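Local atomic coordinates of ferredoxin (Rhodopseudomonas palustris, PDB entry 4LTU), a protein that carries a single [2Fe-2S] cluster and probably shuttles electrons between redox partners, like other adrenodoxin-type ferredoxins. Residues S23-A28 with D34-E39; D69-G74 with S83-Q88. All coordinates share one frame; numbering follows the deposited sequence.

Contact 1 of 2, residues S23-A28 with D34-E39. With FES (Fe2/s2 (inorganic) cluster), chain C.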
ATOM      1  N   SER A  23       2.184   8.086  -4.543  1.00 19.36           N
ATOM      2  CA  SER A  23       2.260   6.832  -3.854  1.00 18.55           C
ATOM      3  C   SER A  23       0.811   6.373  -3.591  1.00 17.83           C
ATOM      4  O   SER A  23      -0.118   7.178  -3.652  1.00 17.59           O
ATOM      5  CB  SER A  23       3.044   7.003  -2.567  1.00 17.90           C
ATOM      6  OG  SER A  23       2.277   7.740  -1.648  1.00 19.06           O
ATOM      7  N   ALA A  24       0.648   5.088  -3.297  1.00 17.32           N
ATOM      8  CA  ALA A  24      -0.639   4.478  -2.947  1.00 16.78           C
ATOM      9  C   ALA A  24      -1.175   5.028  -1.636  1.00 16.82           C
ATOM     10  O   ALA A  24      -2.386   5.096  -1.428  1.00 17.76           O
ATOM     11  CB  ALA A  24      -0.497   2.938  -2.873  1.00 15.82           C
ATOM     12  N   MET A  25      -0.265   5.414  -0.758  1.00 16.22           N
ATOM     13  CA  MET A  25      -0.606   5.988   0.529  1.00 16.19           C
ATOM     14  C   MET A  25      -1.213   7.394   0.348  1.00 16.12           C
ATOM     15  O   MET A  25      -2.244   7.744   0.958  1.00 14.99           O
ATOM     16  CB  MET A  25       0.646   6.052   1.422  1.00 14.99           C
ATOM     17  CG  MET A  25       0.379   6.687   2.799  1.00 16.60           C
ATOM     18  SD  MET A  25       1.799   7.637   3.376  1.00 20.09           S
ATOM     19  CE  MET A  25       1.820   8.947   2.164  1.00 16.32           C
ATOM     20  N   PHE A  26      -0.546   8.188  -0.480  1.00 16.08           N
ATOM     21  CA  PHE A  26      -0.977   9.525  -0.759  1.00 17.78           C
ATOM     22  C   PHE A  26      -2.401   9.427  -1.330  1.00 18.84           C
ATOM     23  O   PHE A  26      -3.339  10.047  -0.808  1.00 19.75           O
ATOM     24  CB  PHE A  26       0.001  10.186  -1.745  1.00 17.44           C
ATOM     25  CG  PHE A  26      -0.427  11.556  -2.200  1.00 19.27           C
ATOM     26  CD1 PHE A  26       0.025  12.702  -1.535  1.00 20.18           C
ATOM     27  CD2 PHE A  26      -1.288  11.704  -3.300  1.00 17.46           C
ATOM     28  CE1 PHE A  26      -0.374  13.973  -1.949  1.00 20.33           C
ATOM     29  CE2 PHE A  26      -1.690  12.956  -3.721  1.00 19.76           C
ATOM     30  CZ  PHE A  26      -1.234  14.105  -3.042  1.00 20.55           C
ATOM     31  N   ALA A  27      -2.545   8.617  -2.376  1.00 18.86           N
ATOM     32  CA  ALA A  27      -3.836   8.351  -2.989  1.00 19.62           C
ATOM     33  C   ALA A  27      -4.905   7.964  -1.970  1.00 19.05           C
ATOM     34  O   ALA A  27      -5.977   8.530  -1.976  1.00 19.65           O
ATOM     35  CB  ALA A  27      -3.702   7.265  -4.082  1.00 18.55           C
ATOM     36  N   ALA A  28      -4.611   6.992  -1.116  1.00 18.94           N
ATOM     37  CA  ALA A  28      -5.496   6.622  -0.001  1.00 18.21           C
ATOM     38  C   ALA A  28      -5.948   7.809   0.877  1.00 18.47           C
ATOM     39  O   ALA A  28      -7.152   8.038   1.090  1.00 18.27           O
ATOM     40  CB  ALA A  28      -4.815   5.585   0.863  1.00 17.19           C
ATOM     41  N   ASP A  34      -8.909   6.273   5.887  1.00 25.51           N
ATOM     42  CA  ASP A  34      -8.339   6.571   7.208  1.00 25.97           C
ATOM     43  C   ASP A  34      -7.476   5.484   7.853  1.00 25.65           C
ATOM     44  O   ASP A  34      -6.532   5.789   8.599  1.00 25.92           O
ATOM     45  CB  ASP A  34      -9.472   6.979   8.182  1.00 26.64           C
ATOM     46  CG  ASP A  34      -9.978   8.410   7.938  1.00 28.72           C
ATOM     47  OD1 ASP A  34      -9.195   9.253   7.451  1.00 29.81           O
ATOM     48  OD2 ASP A  34     -11.161   8.697   8.242  1.00 34.51           O
ATOM     49  N   SER A  35      -7.783   4.220   7.573  1.00 24.75           N
ATOM     50  CA  SER A  35      -7.079   3.106   8.216  1.00 23.44           C
ATOM     51  C   SER A  35      -5.546   3.100   8.070  1.00 23.13           C
ATOM     52  O   SER A  35      -4.837   2.514   8.917  1.00 22.77           O
ATOM     53  CB  SER A  35      -7.631   1.787   7.698  1.00 24.05           C
ATOM     54  OG  SER A  35      -7.627   1.786   6.287  1.00 21.90           O
ATOM     55  N   ILE A  36      -5.048   3.689   6.980  1.00 21.55           N
ATOM     56  CA  ILE A  36      -3.616   3.752   6.700  1.00 20.31           C
ATOM     57  C   ILE A  36      -3.007   4.844   7.559  1.00 20.21           C
ATOM     58  O   ILE A  36      -3.150   6.030   7.266  1.00 20.49           O
ATOM     59  CB  ILE A  36      -3.341   4.028   5.210  1.00 20.70           C
ATOM     60  CG1 ILE A  36      -3.564   2.743   4.394  1.00 19.45           C
ATOM     61  CG2 ILE A  36      -1.916   4.663   5.008  1.00 19.80           C
ATOM     62  CD1 ILE A  36      -3.391   2.911   2.865  1.00 20.42           C
ATOM     63  N   VAL A  37      -2.349   4.445   8.641  1.00 19.72           N
ATOM     64  CA  VAL A  37      -1.922   5.417   9.633  1.00 19.33           C
ATOM     65  C   VAL A  37      -0.691   6.220   9.177  1.00 19.23           C
ATOM     66  O   VAL A  37      -0.640   7.463   9.360  1.00 19.02           O
ATOM     67  CB  VAL A  37      -1.791   4.782  11.048  1.00 19.25           C
ATOM     68  CG1 VAL A  37      -1.334   5.809  12.061  1.00 18.79           C
ATOM     69  CG2 VAL A  37      -3.156   4.220  11.482  1.00 19.48           C
ATOM     70  N   ALA A  38       0.284   5.531   8.581  1.00 18.17           N
ATOM     71  CA  ALA A  38       1.434   6.217   7.997  1.00 18.42           C
ATOM     72  C   ALA A  38       2.085   7.256   8.937  1.00 18.69           C
ATOM     73  O   ALA A  38       2.140   8.445   8.626  1.00 18.25           O
ATOM     74  CB  ALA A  38       1.011   6.872   6.682  1.00 17.77           C
ATOM     75  N   GLU A  39       2.608   6.799  10.071  1.00 20.18           N
ATOM     76  CA  GLU A  39       3.135   7.706  11.127  1.00 21.03           C
ATOM     77  C   GLU A  39       4.145   8.714  10.573  1.00 20.68           C
ATOM     78  O   GLU A  39       4.100   9.915  10.927  1.00 21.55           O
ATOM     79  CB  GLU A  39       3.742   6.893  12.289  1.00 21.33           C
ATOM     80  CG  GLU A  39       4.401   7.708  13.468  1.00 25.78           C
ATOM     81  CD  GLU A  39       5.867   8.133  13.185  1.00 30.96           C
ATOM     82  OE1 GLU A  39       6.678   7.269  12.754  1.00 31.08           O
ATOM     83  OE2 GLU A  39       6.202   9.338  13.379  1.00 30.92           O
TER
HETATM   84 FE1  FES C 201       6.130   5.516   7.098  1.00 17.72          FE
HETATM   85 FE2  FES C 201       5.153   4.415   4.548  1.00 16.41          FE
HETATM   86  S1  FES C 201       6.935   4.006   5.773  1.00 19.16           S
HETATM   87  S2  FES C 201       4.302   5.868   5.910  1.00 15.65           S
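Met25 and Ala28 of helix 24-29 pack against Ile36 and Ala38 of the loop that leads to the [2Fe-2S] cluster. The contact belongs to the beta-grasp fold of adrenodoxin-type ferredoxins, in which a helix lies against the mixed sheet. The contact is buried and apolar, and four side chains carry it. Met25 reaches farthest. Its CG stands anti to the backbone N (chi1 178°), and the chain then bends at both later torsions, which brings SD beside the loop. Met25 SD lies 3.5 Å from Ala38 CB. The same sulfur lies 4.0 Å from the cluster sulfide S2. Ala38 is thus shared, because its CB is also 3.5 Å from S2 of the cluster. Both residues belong to the cluster pocket. One step back along the Met25 chain, CG touches the CG2 branch of Ile36 at 3.8 Å, and the two side chains cross at a slant.

Ile36 uses its two branches for different partners. CG2 serves Met25. CG1 lies anti to the carbonyl carbon (chi1 -77°), and the chain runs on extended to CD1, which ends against the helix. Phe6 of strand 3-7 touches both Ile36 and Ala28, which places their contact on the sheet side of the helix. With an alanine in place of Met25, the loss of CG and SD would probably open a gap beside S2 and leave the Ala38 methyl and Ile36 CG2 without their helix partner. On the helix itself, Ser23 is the N-cap: its OG accepts from Phe26 N at 3.1 Å with an angle of 161°. Across the contact, farther along the helix, Ala28 CB meets Ile36 CD1 at 3.6 Å, methyl against methyl.

Contact 2 of 2, residues D69-G74 with S83-Q88. With FES (Fe2/s2 (inorganic) cluster), chain C.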
ATOM      1  N   ASP A  69      12.358  -3.863   2.963  1.00 18.44           N
ATOM      2  CA  ASP A  69      12.349  -5.254   3.466  1.00 19.35           C
ATOM      3  C   ASP A  69      12.576  -5.376   4.969  1.00 19.39           C
ATOM      4  O   ASP A  69      11.916  -6.163   5.648  1.00 19.39           O
ATOM      5  CB  ASP A  69      13.368  -6.128   2.744  1.00 18.74           C
ATOM      6  CG  ASP A  69      13.314  -7.567   3.187  1.00 20.50           C
ATOM      7  OD1 ASP A  69      12.283  -8.242   2.875  1.00 19.54           O
ATOM      8  OD2 ASP A  69      14.307  -8.029   3.834  1.00 20.62           O
ATOM      9  N   ASP A  70      13.515  -4.610   5.508  1.00 20.20           N
ATOM     10  CA  ASP A  70      13.688  -4.639   6.963  1.00 20.53           C
ATOM     11  C   ASP A  70      12.580  -3.896   7.704  1.00 20.07           C
ATOM     12  O   ASP A  70      12.152  -4.328   8.775  1.00 20.47           O
ATOM     13  CB  ASP A  70      15.047  -4.141   7.397  1.00 20.82           C
ATOM     14  CG  ASP A  70      15.264  -4.313   8.886  1.00 23.39           C
ATOM     15  OD1 ASP A  70      15.373  -5.485   9.352  1.00 25.11           O
ATOM     16  OD2 ASP A  70      15.302  -3.272   9.587  1.00 25.43           O
ATOM     17  N   LEU A  71      12.110  -2.784   7.146  1.00 19.34           N
ATOM     18  CA  LEU A  71      10.902  -2.156   7.697  1.00 18.99           C
ATOM     19  C   LEU A  71       9.741  -3.152   7.801  1.00 18.41           C
ATOM     20  O   LEU A  71       9.033  -3.201   8.801  1.00 18.28           O
ATOM     21  CB  LEU A  71      10.490  -0.925   6.878  1.00 17.95           C
ATOM     22  CG  LEU A  71      11.357   0.309   7.172  1.00 18.43           C
ATOM     23  CD1 LEU A  71      11.011   1.432   6.214  1.00 15.47           C
ATOM     24  CD2 LEU A  71      11.254   0.747   8.679  1.00 16.36           C
ATOM     25  N   LEU A  72       9.568  -3.967   6.779  1.00 18.51           N
ATOM     26  CA  LEU A  72       8.409  -4.852   6.746  1.00 19.48           C
ATOM     27  C   LEU A  72       8.348  -5.921   7.837  1.00 20.69           C
ATOM     28  O   LEU A  72       7.247  -6.385   8.168  1.00 21.15           O
ATOM     29  CB  LEU A  72       8.226  -5.473   5.363  1.00 19.43           C
ATOM     30  CG  LEU A  72       7.668  -4.486   4.341  1.00 17.79           C
ATOM     31  CD1 LEU A  72       7.729  -5.101   2.948  1.00 14.41           C
ATOM     32  CD2 LEU A  72       6.233  -4.021   4.735  1.00 16.34           C
ATOM     33  N   ASP A  73       9.474  -6.311   8.430  1.00 21.17           N
ATOM     34  CA  ASP A  73       9.314  -7.280   9.500  1.00 22.50           C
ATOM     35  C   ASP A  73       9.053  -6.721  10.900  1.00 22.73           C
ATOM     36  O   ASP A  73       9.004  -7.475  11.873  1.00 21.85           O
ATOM     37  CB  ASP A  73      10.333  -8.447   9.458  1.00 23.61           C
ATOM     38  CG  ASP A  73      11.740  -7.991   9.369  1.00 23.74           C
ATOM     39  OD1 ASP A  73      12.083  -7.072  10.127  1.00 27.03           O
ATOM     40  OD2 ASP A  73      12.497  -8.542   8.536  1.00 23.01           O
ATOM     41  N   GLY A  74       8.810  -5.404  10.952  1.00 22.26           N
ATOM     42  CA  GLY A  74       8.362  -4.721  12.152  1.00 22.81           C
ATOM     43  C   GLY A  74       6.910  -4.262  12.078  1.00 23.25           C
ATOM     44  O   GLY A  74       6.479  -3.410  12.872  1.00 23.20           O
ATOM     45  N   SER A  83       3.217  -8.552   1.086  1.00 17.41           N
ATOM     46  CA  SER A  83       3.321  -7.314   1.865  1.00 16.98           C
ATOM     47  C   SER A  83       4.158  -6.218   1.173  1.00 16.33           C
ATOM     48  O   SER A  83       5.190  -6.491   0.572  1.00 16.49           O
ATOM     49  CB  SER A  83       3.871  -7.638   3.263  1.00 17.37           C
ATOM     50  OG  SER A  83       2.867  -8.225   4.087  1.00 15.21           O
ATOM     51  N   ARG A  84       3.673  -4.983   1.220  1.00 15.77           N
ATOM     52  CA  ARG A  84       4.408  -3.818   0.718  1.00 14.96           C
ATOM     53  C   ARG A  84       4.126  -2.615   1.636  1.00 14.04           C
ATOM     54  O   ARG A  84       3.133  -2.594   2.362  1.00 13.51           O
ATOM     55  CB  ARG A  84       3.993  -3.441  -0.718  1.00 15.32           C
ATOM     56  CG  ARG A  84       4.485  -4.322  -1.893  1.00 16.79           C
ATOM     57  CD  ARG A  84       5.988  -4.358  -2.048  1.00 15.40           C
ATOM     58  NE  ARG A  84       6.486  -2.996  -2.040  1.00 18.40           N
ATOM     59  CZ  ARG A  84       6.941  -2.332  -3.098  1.00 17.99           C
ATOM     60  NH1 ARG A  84       7.029  -2.904  -4.299  1.00 17.02           N
ATOM     61  NH2 ARG A  84       7.329  -1.079  -2.933  1.00 18.48           N
ATOM     62  N   LEU A  85       5.015  -1.628   1.589  1.00 13.67           N
ATOM     63  CA  LEU A  85       4.786  -0.312   2.182  1.00 13.68           C
ATOM     64  C   LEU A  85       4.203   0.542   1.088  1.00 13.89           C
ATOM     65  O   LEU A  85       4.865   0.811   0.095  1.00 13.14           O
ATOM     66  CB  LEU A  85       6.097   0.314   2.667  1.00 13.87           C
ATOM     67  CG  LEU A  85       6.707  -0.332   3.911  1.00 12.31           C
ATOM     68  CD1 LEU A  85       8.030   0.296   4.190  1.00  9.69           C
ATOM     69  CD2 LEU A  85       5.741  -0.135   5.080  1.00  8.41           C
ATOM     70  N   SER A  86       2.949   0.929   1.285  1.00 13.92           N
ATOM     71  CA  SER A  86       2.167   1.645   0.304  1.00 14.23           C
ATOM     72  C   SER A  86       2.704   3.017  -0.076  1.00 14.11           C
ATOM     73  O   SER A  86       2.384   3.510  -1.152  1.00 14.05           O
ATOM     74  CB  SER A  86       0.719   1.777   0.775  1.00 14.35           C
ATOM     75  OG  SER A  86       0.650   2.634   1.891  1.00 15.48           O
ATOM     76  N   CYS A  87       3.503   3.642   0.779  1.00 14.74           N
ATOM     77  CA  CYS A  87       4.131   4.921   0.404  1.00 15.01           C
ATOM     78  C   CYS A  87       5.306   4.679  -0.574  1.00 15.84           C
ATOM     79  O   CYS A  87       5.744   5.598  -1.266  1.00 15.29           O
ATOM     80  CB  CYS A  87       4.583   5.706   1.646  1.00 15.19           C
ATOM     81  SG  CYS A  87       5.911   4.917   2.626  1.00 12.40           S
ATOM     82  N   GLN A  88       5.793   3.438  -0.629  1.00 15.79           N
ATOM     83  CA  GLN A  88       6.843   3.061  -1.581  1.00 16.96           C
ATOM     84  C   GLN A  88       6.300   2.468  -2.914  1.00 17.52           C
ATOM     85  O   GLN A  88       7.073   2.001  -3.748  1.00 17.89           O
ATOM     86  CB  GLN A  88       7.839   2.083  -0.929  1.00 17.06           C
ATOM     87  CG  GLN A  88       8.406   2.545   0.397  1.00 17.26           C
ATOM     88  CD  GLN A  88       9.101   3.862   0.302  1.00 17.86           C
ATOM     89  OE1 GLN A  88      10.154   3.962  -0.325  1.00 21.36           O
ATOM     90  NE2 GLN A  88       8.508   4.904   0.898  1.00 16.77           N
TER
HETATM   91 FE1  FES C 201       6.130   5.516   7.098  1.00 17.72          FE
HETATM   92 FE2  FES C 201       5.153   4.415   4.548  1.00 16.41          FE
HETATM   93  S1  FES C 201       6.935   4.006   5.773  1.00 19.16           S
HETATM   94  S2  FES C 201       4.302   5.868   5.910  1.00 15.65           S
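Strand 83-85 is an outermost strand of the beta-grasp sheet, and the turn after it carries Cys87, a ligand of the [2Fe-2S] cluster. Helix 66-72 packs on it through leucines. Leu85 is the central side chain. Its two methyls part between two helix residues. CD1 goes to Leu71, where it lies 3.8 Å from Leu71 CD1 and equally near Leu71 CB. These two side chains cross at about a right angle. CG and CD2 of Leu85 face Leu72 instead, with Leu72 CD2 at 3.8 Å from Leu85 CG. Here the side chains slide past each other in opposite directions. The other Leu72 branch, CD1, rests 3.7 Å from the backbone O of Ser83, so Leu72 spans the strand from Ser83 to Leu85.

Polar groups tie the same elements together next to this apolar layer. Glu68, near the start of the helix, forms a salt bridge with Arg84 NE and accepts from Leu85 N. Arg84 has its CB turned away from residues 69-74.

Beyond the strand, Cys87 binds the iron FE2 through SG at 2.1 Å. A chi1 of 65° sets SG between the backbone N and the carbonyl carbon. This sulfur also accepts from Gln88 NE2 at 3.1 Å, and the bond is nearly straight at 168°. The sulfur lies in the amide plane of Gln88, only 2° out of it. Such a bond would probably draw some electron density from the thiolate. Cys49 also supplies a sulfur to iron of the cluster, and its side chain lies near Leu85. Three ligands, Cys40, Cys46 and Cys49, come from one loop region, and Cys87 comes from far along the chain, the pattern of adrenodoxin-type [2Fe-2S] sites.

Overall arrangement
Both contacts are buried and both reach the [2Fe-2S] cluster, but they differ in what they offer it. Contact 1 joins helix 24-29 to the loop before the cluster and brings Met25 SD and the Ala38 methyl against a sulfide of the cluster. Contact 2 joins helix 66-72 to edge strand 83-85 and carries a thiolate ligand to iron. Contact 1 lies nearer the chain centre, about 7 Å from it to the contact's centre against about 9 Å. Their centres are about 13 Å apart. They meet where the first helix turn touches Ser86 and Cys87: Met25 N probably donates to Ser86 O, with 3.3 Å between them.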